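Local coordinates for EvdO2 (Micromonospora carbonacea, PDB 4XAB), which probably catalyses an oxidative cyclization in orthosomycin antibiotic biosynthesis as a metal-dependent oxygenase of the phytanoyl-CoA dioxygenase family, at residues S96-F101 with R142-W147; D136-R141 with A241-R246; H161-G166 with P193-A198. One frame throughout, in Å; residues are numbered along the deposited sequence.

In the fold
From the N terminus, helix 89-102 supplies 96-101, and the chain then passes the nickel ligands His129 and Asp131. Residues 136-141 open interaction 2, and 142-147 follow directly on strand 139-149, closing interaction 1 against the helix. Interaction 2 is still open at that point, so the two contacts cross. Interaction 3 comes later, pairing 161-166 with 193-198, and falls wholly within the long loop that interaction 2 ends at 241-246, beyond the third ligand, His215. Interactions 1 and 3 are in series. Together the three contacts tie a covering helix to the large sheet, join two strands of the small sheet, and bring the C-terminal loop against the turn leading into strand 139-149.

Interaction 1 (S96-F101 with R142-W147)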
loop_
_atom_site.group_PDB
_atom_site.type_symbol
_atom_site.label_atom_id
_atom_site.label_comp_id
_atom_site.label_asym_id
_atom_site.label_seq_id
_atom_site.Cartn_x
_atom_site.Cartn_y
_atom_site.Cartn_z
ATOM N N SER A 96 -5.436 -5.470 14.965
ATOM C CA SER A 96 -5.343 -4.842 16.280
ATOM C C SER A 96 -4.668 -3.482 16.198
ATOM O O SER A 96 -5.072 -2.544 16.875
ATOM C CB SER A 96 -4.585 -5.743 17.255
ATOM O OG SER A 96 -5.278 -6.970 17.398
ATOM N N ILE A 97 -3.638 -3.378 15.364
ATOM C CA ILE A 97 -2.961 -2.107 15.162
ATOM C C ILE A 97 -3.927 -1.100 14.533
ATOM O O ILE A 97 -4.007 0.046 14.958
ATOM C CB ILE A 97 -1.702 -2.268 14.267
ATOM C CG1 ILE A 97 -0.614 -3.035 15.031
ATOM C CG2 ILE A 97 -1.185 -0.912 13.836
ATOM C CD1 ILE A 97 0.604 -3.397 14.186
ATOM N N ALA A 98 -4.677 -1.552 13.539
ATOM C CA ALA A 98 -5.629 -0.686 12.838
ATOM C C ALA A 98 -6.672 -0.159 13.809
ATOM O O ALA A 98 -7.010 1.029 13.796
ATOM C CB ALA A 98 -6.295 -1.439 11.695
ATOM N N SER A 99 -7.163 -1.059 14.653
ATOM C CA SER A 99 -8.127 -0.712 15.685
ATOM C C SER A 99 -7.593 0.372 16.619
ATOM O O SER A 99 -8.288 1.355 16.906
ATOM C CB SER A 99 -8.500 -1.956 16.486
ATOM O OG SER A 99 -9.351 -1.601 17.557
ATOM N N ALA A 100 -6.359 0.194 17.089
ATOM C CA ALA A 100 -5.729 1.179 17.965
ATOM C C ALA A 100 -5.555 2.523 17.265
ATOM O O ALA A 100 -5.804 3.580 17.845
ATOM C CB ALA A 100 -4.382 0.669 18.452
ATOM N N PHE A 101 -5.138 2.481 16.007
ATOM C CA PHE A 101 -4.852 3.709 15.277
ATOM C C PHE A 101 -6.124 4.442 14.834
ATOM O O PHE A 101 -6.115 5.661 14.701
ATOM C CB PHE A 101 -3.980 3.427 14.051
ATOM C CG PHE A 101 -2.510 3.241 14.369
ATOM C CD1 PHE A 101 -2.081 3.027 15.668
ATOM C CD2 PHE A 101 -1.565 3.276 13.357
ATOM C CE1 PHE A 101 -0.730 2.853 15.954
ATOM C CE2 PHE A 101 -0.211 3.106 13.630
ATOM C CZ PHE A 101 0.205 2.897 14.930
ATOM N N ARG A 142 -13.499 6.019 7.151
ATOM C CA ARG A 142 -12.223 6.159 7.843
ATOM C C ARG A 142 -11.410 4.907 7.566
ATOM O O ARG A 142 -11.952 3.812 7.471
ATOM C CB ARG A 142 -12.424 6.366 9.338
ATOM C CG ARG A 142 -13.239 7.599 9.653
ATOM C CD ARG A 142 -12.857 8.207 10.982
ATOM N NE ARG A 142 -13.284 7.391 12.114
ATOM C CZ ARG A 142 -12.454 6.836 12.991
ATOM N NH1 ARG A 142 -11.143 7.007 12.875
ATOM N NH2 ARG A 142 -12.940 6.119 13.995
ATOM N N GLY A 143 -10.106 5.044 7.425
ATOM C CA GLY A 143 -9.347 3.846 7.147
ATOM C C GLY A 143 -7.878 4.069 6.988
ATOM O O GLY A 143 -7.386 5.201 6.984
ATOM N N LEU A 144 -7.168 2.963 6.829
ATOM C CA LEU A 144 -5.732 3.043 6.647
ATOM C C LEU A 144 -5.233 1.803 5.927
ATOM O O LEU A 144 -5.977 0.830 5.712
ATOM C CB LEU A 144 -5.029 3.220 8.002
ATOM C CG LEU A 144 -5.330 2.245 9.155
ATOM C CD1 LEU A 144 -4.748 0.855 8.913
ATOM C CD2 LEU A 144 -4.778 2.790 10.471
ATOM N N SER A 145 -3.964 1.858 5.558
ATOM C CA SER A 145 -3.265 0.754 4.915
ATOM C C SER A 145 -2.025 0.399 5.723
ATOM O O SER A 145 -1.339 1.286 6.205
ATOM C CB SER A 145 -2.833 1.122 3.497
ATOM O OG SER A 145 -3.969 1.331 2.677
ATOM N N ILE A 146 -1.752 -0.896 5.832
ATOM C CA ILE A 146 -0.541 -1.413 6.476
ATOM C C ILE A 146 0.247 -2.177 5.419
ATOM O O ILE A 146 -0.170 -3.248 4.953
ATOM C CB ILE A 146 -0.881 -2.317 7.689
ATOM C CG1 ILE A 146 -1.671 -1.530 8.729
ATOM C CG2 ILE A 146 0.383 -2.825 8.344
ATOM C CD1 ILE A 146 -2.223 -2.384 9.886
ATOM N N TRP A 147 1.362 -1.570 5.021
ATOM C CA TRP A 147 2.241 -2.002 3.944
ATOM C C TRP A 147 3.405 -2.759 4.569
ATOM O O TRP A 147 4.316 -2.128 5.086
ATOM C CB TRP A 147 2.722 -0.751 3.187
ATOM C CG TRP A 147 3.461 -0.867 1.863
ATOM C CD1 TRP A 147 2.911 -0.849 0.604
ATOM C CD2 TRP A 147 4.888 -0.882 1.671
ATOM N NE1 TRP A 147 3.907 -0.908 -0.349
ATOM C CE2 TRP A 147 5.125 -0.926 0.277
ATOM C CE3 TRP A 147 5.983 -0.884 2.540
ATOM C CZ2 TRP A 147 6.418 -0.975 -0.266
ATOM C CZ3 TRP A 147 7.273 -0.931 1.993
ATOM C CH2 TRP A 147 7.472 -0.975 0.607
#
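Leu144 and Ile146 rise from one face of strand 139-149 to meet Ile97, Ala98 and Phe101 of helix 89-102, which covers the outside of the large sheet of the double-stranded beta-helix. The axes of the two short segments run 9.2 Å apart at 142°, so helix and strand head in roughly opposing directions. Leu144 does most of the touching. Its CB leaves the strand toward the helix, and CG sits between the backbone N and the carbonyl carbon (chi1 52°), which leaves both methyls to reach the helix while CB and CG stay farther back. CD1 lies 3.9 Å from Ala98 CB. CD2 comes to 3.7 Å from Phe101 CB and lies at the edge of the Phe101 ring, near its plane. A face of that ring is filled from within the helix: Ile97, one turn earlier, holds its CG2 4.0 Å above the plane, over the centre. Phe18 of helix 12-21 also stacks with Phe101 and touches Leu144, so a second helix closes over this buried apolar cluster. Contact across the two segments is entirely apolar, but just beyond it Arg142 NH2 hydrogen-bonds Leu102 O at the helix end. At the other end of the contact Ile146 reaches up with its terminal methyl, CD1 standing 4.3 Å from Ile97 CG2.

Interaction 2 (D136-R141 with A241-R246); sequences DPRWRR and ADPEPR
The type I beta turn from Asp136 to Trp139, which leads into strand 139-149 of the beta-helix fold, wedges Pro137 into the C-terminal loop between Pro243 and Arg246. The proline ring is pressed on Glu244 O, only 3.2 Å from Pro137 CB. The same CB lies 3.7 Å above the guanidinium plane of Arg246, offset toward its rim, while on the other flank Pro243 CB packs 3.6 Å from Pro137 O. Two waters supply the polar links between the segments. One donates to Asp136 O and accepts from Arg246 NH1 at 3.0 Å; the other donates to Pro137 O and accepts from Glu244 N, also at 3.0 Å. Arg246 is fixed from several sides: NH1 also donates to Met135 O, NH2 pairs with Glu132, and NE and NH2 together grip the single atom Glu244 OE1 from the same face of its carboxylate. Together these bonds probably fix the rotation of the guanidinium. The turn has its own lock, an Asx turn in which Asp136 OD1 accepts from Arg138 N, here from above the carboxylate plane. Arg138 then grips the acid side-on, edge to edge, NE on the syn lone pair of Asp136 OD1 (3.0 Å) and NH2 on OD2.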
loop_
_atom_site.group_PDB
_atom_site.type_symbol
_atom_site.label_atom_id
_atom_site.label_comp_id
_atom_site.label_asym_id
_atom_site.label_seq_id
_atom_site.Cartn_x
_atom_site.Cartn_y
_atom_site.Cartn_z
ATOM N N ASP A 136 -15.239 6.731 -3.921
ATOM C CA ASP A 136 -16.482 7.436 -4.231
ATOM C C ASP A 136 -16.701 8.599 -3.262
ATOM O O ASP A 136 -16.803 8.383 -2.061
ATOM C CB ASP A 136 -17.637 6.437 -4.152
ATOM C CG ASP A 136 -18.937 6.970 -4.699
ATOM O OD1 ASP A 136 -19.168 8.195 -4.681
ATOM O OD2 ASP A 136 -19.740 6.124 -5.126
ATOM N N PRO A 137 -16.781 9.839 -3.779
ATOM C CA PRO A 137 -16.897 10.993 -2.871
ATOM C C PRO A 137 -18.241 11.058 -2.161
ATOM O O PRO A 137 -18.434 11.860 -1.232
ATOM C CB PRO A 137 -16.713 12.197 -3.806
ATOM C CG PRO A 137 -17.108 11.677 -5.171
ATOM C CD PRO A 137 -16.669 10.245 -5.193
ATOM N N ARG A 138 -19.175 10.223 -2.598
ATOM C CA ARG A 138 -20.501 10.189 -1.987
ATOM C C ARG A 138 -20.530 9.434 -0.658
ATOM O O ARG A 138 -21.503 9.530 0.096
ATOM C CB ARG A 138 -21.513 9.558 -2.952
ATOM C CG ARG A 138 -21.739 10.380 -4.199
ATOM C CD ARG A 138 -22.635 9.641 -5.172
ATOM N NE ARG A 138 -22.005 8.433 -5.716
ATOM C CZ ARG A 138 -22.599 7.632 -6.603
ATOM N NH1 ARG A 138 -23.820 7.916 -7.030
ATOM N NH2 ARG A 138 -21.968 6.551 -7.068
ATOM N N TRP A 139 -19.465 8.694 -0.366
ATOM C CA TRP A 139 -19.452 7.792 0.780
ATOM C C TRP A 139 -18.092 7.845 1.460
ATOM O O TRP A 139 -17.077 7.475 0.866
ATOM C CB TRP A 139 -19.775 6.364 0.338
ATOM C CG TRP A 139 -21.125 6.295 -0.256
ATOM C CD1 TRP A 139 -21.451 6.328 -1.591
ATOM C CD2 TRP A 139 -22.361 6.263 0.462
ATOM N NE1 TRP A 139 -22.823 6.284 -1.738
ATOM C CE2 TRP A 139 -23.402 6.249 -0.496
ATOM C CE3 TRP A 139 -22.694 6.214 1.823
ATOM C CZ2 TRP A 139 -24.742 6.199 -0.138
ATOM C CZ3 TRP A 139 -24.038 6.179 2.178
ATOM C CH2 TRP A 139 -25.044 6.163 1.202
ATOM N N ARG A 140 -18.077 8.298 2.706
ATOM C CA ARG A 140 -16.812 8.503 3.392
ATOM C C ARG A 140 -16.505 7.301 4.265
ATOM O O ARG A 140 -17.372 6.786 4.953
ATOM C CB ARG A 140 -16.855 9.791 4.222
ATOM C CG ARG A 140 -15.522 10.167 4.870
ATOM C CD ARG A 140 -15.629 11.474 5.644
ATOM N NE ARG A 140 -14.404 11.787 6.382
ATOM C CZ ARG A 140 -14.175 11.422 7.642
ATOM N NH1 ARG A 140 -15.085 10.723 8.309
ATOM N NH2 ARG A 140 -13.034 11.753 8.236
ATOM N N ARG A 141 -15.265 6.830 4.214
ATOM C CA ARG A 141 -14.825 5.783 5.129
ATOM C C ARG A 141 -13.596 6.291 5.854
ATOM O O ARG A 141 -12.766 6.952 5.239
ATOM C CB ARG A 141 -14.468 4.493 4.389
ATOM C CG ARG A 141 -15.625 3.771 3.702
ATOM C CD ARG A 141 -15.039 2.602 2.917
ATOM N NE ARG A 141 -16.012 1.918 2.073
ATOM C CZ ARG A 141 -16.672 0.824 2.432
ATOM N NH1 ARG A 141 -16.491 0.298 3.637
ATOM N NH2 ARG A 141 -17.530 0.263 1.588
ATOM N N ALA A 241 -22.992 14.543 2.769
ATOM C CA ALA A 241 -24.071 15.455 2.394
ATOM C C ALA A 241 -23.721 16.337 1.198
ATOM O O ALA A 241 -24.581 16.620 0.360
ATOM C CB ALA A 241 -24.463 16.324 3.586
ATOM N N ASP A 242 -22.465 16.778 1.127
ATOM C CA ASP A 242 -22.021 17.625 0.026
ATOM C C ASP A 242 -20.769 17.035 -0.595
ATOM O O ASP A 242 -19.650 17.405 -0.233
ATOM C CB ASP A 242 -21.754 19.055 0.496
ATOM C CG ASP A 242 -21.484 20.009 -0.661
ATOM O OD1 ASP A 242 -21.762 19.638 -1.824
ATOM O OD2 ASP A 242 -21.000 21.136 -0.409
ATOM N N PRO A 243 -20.957 16.094 -1.527
ATOM C CA PRO A 243 -19.837 15.349 -2.112
ATOM C C PRO A 243 -18.931 16.226 -2.982
ATOM O O PRO A 243 -19.436 17.060 -3.740
ATOM C CB PRO A 243 -20.535 14.281 -2.971
ATOM C CG PRO A 243 -21.929 14.190 -2.434
ATOM C CD PRO A 243 -22.264 15.561 -1.944
ATOM N N GLU A 244 -17.619 16.046 -2.851
ATOM C CA GLU A 244 -16.644 16.628 -3.780
ATOM C C GLU A 244 -16.859 16.120 -5.199
ATOM O O GLU A 244 -17.265 14.979 -5.391
ATOM C CB GLU A 244 -15.221 16.294 -3.325
ATOM C CG GLU A 244 -14.886 16.846 -1.975
ATOM C CD GLU A 244 -13.568 16.312 -1.429
ATOM O OE1 GLU A 244 -12.907 15.495 -2.113
ATOM O OE2 GLU A 244 -13.199 16.708 -0.306
ATOM N N PRO A 245 -16.577 16.960 -6.206
ATOM C CA PRO A 245 -16.769 16.547 -7.602
ATOM C C PRO A 245 -15.876 15.383 -8.070
ATOM O O PRO A 245 -16.386 14.503 -8.767
ATOM C CB PRO A 245 -16.449 17.827 -8.398
ATOM C CG PRO A 245 -15.739 18.734 -7.444
ATOM C CD PRO A 245 -16.279 18.398 -6.088
ATOM N N ARG A 246 -14.599 15.382 -7.689
ATOM C CA ARG A 246 -13.608 14.393 -8.160
ATOM C C ARG A 246 -13.827 13.979 -9.627
ATOM O O ARG A 246 -14.182 12.839 -9.924
ATOM C CB ARG A 246 -13.608 13.164 -7.241
ATOM C CG ARG A 246 -13.259 13.526 -5.793
ATOM C CD ARG A 246 -12.898 12.336 -4.906
ATOM N NE ARG A 246 -12.862 12.790 -3.517
ATOM C CZ ARG A 246 -13.073 12.015 -2.463
ATOM N NH1 ARG A 246 -13.325 10.725 -2.625
ATOM N NH2 ARG A 246 -13.029 12.540 -1.245
HETATM O O HOH W 1 -14.606 9.161 -0.382
HETATM O O HOH W 2 -16.723 14.101 -0.774
#

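Interaction 3 (H161-G166 with P193-A198)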
loop_
_atom_site.group_PDB
_atom_site.type_symbol
_atom_site.label_atom_id
_atom_site.label_comp_id
_atom_site.label_asym_id
_atom_site.label_seq_id
_atom_site.Cartn_x
_atom_site.Cartn_y
_atom_site.Cartn_z
ATOM N N HIS A 161 7.284 7.282 0.241
ATOM C CA HIS A 161 7.540 8.619 0.739
ATOM C C HIS A 161 6.190 9.233 1.058
ATOM O O HIS A 161 5.232 9.010 0.322
ATOM C CB HIS A 161 8.243 9.493 -0.303
ATOM C CG HIS A 161 9.516 8.914 -0.845
ATOM N ND1 HIS A 161 10.700 9.620 -0.866
ATOM C CD2 HIS A 161 9.774 7.731 -1.453
ATOM C CE1 HIS A 161 11.641 8.884 -1.431
ATOM N NE2 HIS A 161 11.106 7.731 -1.794
ATOM N N TYR A 162 6.126 10.038 2.108
ATOM C CA TYR A 162 4.874 10.682 2.507
ATOM C C TYR A 162 4.951 12.196 2.596
ATOM O O TYR A 162 6.023 12.759 2.791
ATOM C CB TYR A 162 4.433 10.164 3.875
ATOM C CG TYR A 162 4.115 8.706 3.903
ATOM C CD1 TYR A 162 4.989 7.801 4.484
ATOM C CD2 TYR A 162 2.936 8.231 3.372
ATOM C CE1 TYR A 162 4.688 6.466 4.538
ATOM C CE2 TYR A 162 2.633 6.907 3.400
ATOM C CZ TYR A 162 3.515 6.016 3.984
ATOM O OH TYR A 162 3.199 4.677 4.028
ATOM N N LEU A 163 3.793 12.850 2.486
ATOM C CA LEU A 163 3.683 14.264 2.834
ATOM C C LEU A 163 3.111 14.381 4.239
ATOM O O LEU A 163 1.906 14.221 4.423
ATOM C CB LEU A 163 2.781 15.019 1.847
ATOM C CG LEU A 163 2.723 16.515 2.162
ATOM C CD1 LEU A 163 4.021 17.172 1.749
ATOM C CD2 LEU A 163 1.529 17.194 1.486
ATOM N N PRO A 164 3.971 14.642 5.240
ATOM C CA PRO A 164 3.497 14.690 6.628
ATOM C C PRO A 164 2.384 15.706 6.818
ATOM O O PRO A 164 2.514 16.849 6.368
ATOM C CB PRO A 164 4.742 15.106 7.419
ATOM C CG PRO A 164 5.904 14.699 6.554
ATOM C CD PRO A 164 5.420 14.915 5.140
ATOM N N GLY A 165 1.310 15.283 7.476
ATOM C CA GLY A 165 0.229 16.184 7.805
ATOM C C GLY A 165 -0.779 16.319 6.686
ATOM O O GLY A 165 -1.826 16.943 6.864
ATOM N N GLY A 166 -0.482 15.714 5.536
ATOM C CA GLY A 166 -1.325 15.888 4.359
ATOM C C GLY A 166 -2.713 15.293 4.488
ATOM O O GLY A 166 -3.617 15.621 3.712
ATOM N N PRO A 193 7.810 17.931 -3.397
ATOM C CA PRO A 193 8.712 16.820 -3.077
ATOM C C PRO A 193 9.730 17.160 -1.991
ATOM O O PRO A 193 10.186 16.251 -1.312
ATOM C CB PRO A 193 9.422 16.544 -4.411
ATOM C CG PRO A 193 8.542 17.146 -5.450
ATOM C CD PRO A 193 7.930 18.344 -4.802
ATOM N N THR A 194 10.075 18.435 -1.817
ATOM C CA THR A 194 11.031 18.802 -0.774
ATOM C C THR A 194 10.409 18.697 0.613
ATOM O O THR A 194 11.116 18.751 1.613
ATOM C CB THR A 194 11.575 20.230 -0.959
ATOM O OG1 THR A 194 10.663 21.176 -0.381
ATOM C CG2 THR A 194 11.757 20.528 -2.422
ATOM N N SER A 195 9.086 18.555 0.667
ATOM C CA SER A 195 8.385 18.373 1.937
ATOM C C SER A 195 8.227 16.892 2.281
ATOM O O SER A 195 7.798 16.543 3.376
ATOM C CB SER A 195 7.018 19.044 1.890
ATOM O OG SER A 195 7.132 20.396 1.490
ATOM N N ALA A 196 8.604 16.025 1.351
ATOM C CA ALA A 196 8.410 14.588 1.532
ATOM C C ALA A 196 9.372 13.979 2.546
ATOM O O ALA A 196 10.503 14.450 2.747
ATOM C CB ALA A 196 8.552 13.858 0.194
ATOM N N VAL A 197 8.913 12.903 3.168
ATOM C CA VAL A 197 9.724 12.133 4.094
ATOM C C VAL A 197 9.729 10.670 3.656
ATOM O O VAL A 197 8.674 10.101 3.417
ATOM C CB VAL A 197 9.186 12.277 5.542
ATOM C CG1 VAL A 197 9.926 11.344 6.460
ATOM C CG2 VAL A 197 9.334 13.726 6.015
ATOM N N ALA A 198 10.912 10.062 3.535
ATOM C CA ALA A 198 10.991 8.677 3.065
ATOM C C ALA A 198 10.969 7.709 4.227
ATOM O O ALA A 198 11.459 8.031 5.305
ATOM C CB ALA A 198 12.261 8.453 2.220
#
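Tyr162 N donates to Val197 O at 2.9 Å, nearly straight at 164°, and Val197 N returns the bond to Tyr162 O over the same 2.9 Å. These carbonyls also take CA-H...O contacts, Val197 O from His161 CA and Tyr162 O from Ala196 CA. His161 faces Ala198 in the neighbouring non-hydrogen-bonded pair. With its CG anti to the carbonyl carbon (chi1 -55°), the imidazole turns one face to Ala198 CB, a CH-pi contact in which the methyl lies 3.9 Å from the ring centroid. Trading His161 for an alanine would strip the imidazole from over Ala198 CB and is likely to leave Tyr216 without its edge-to-face partner. The antiparallel ladder belongs to the small three-stranded sheet of the double-stranded beta-helix, with strand 160-162 between 197-198 and 215-217, the last of which carries the nickel ligand His215. On the face away from His161 and Ala198, Tyr162 OH hydrogen-bonds His209 ND1, and the Tyr162 side chain lies about 8 Å from the nickel. Past the ladder, Leu163 swings CD1 to 3.5 Å from Ser195 CB, its CG lying anti to the backbone N (chi1 -177°). Pro164 CD then comes to rest 3.4 Å from Ser195 O.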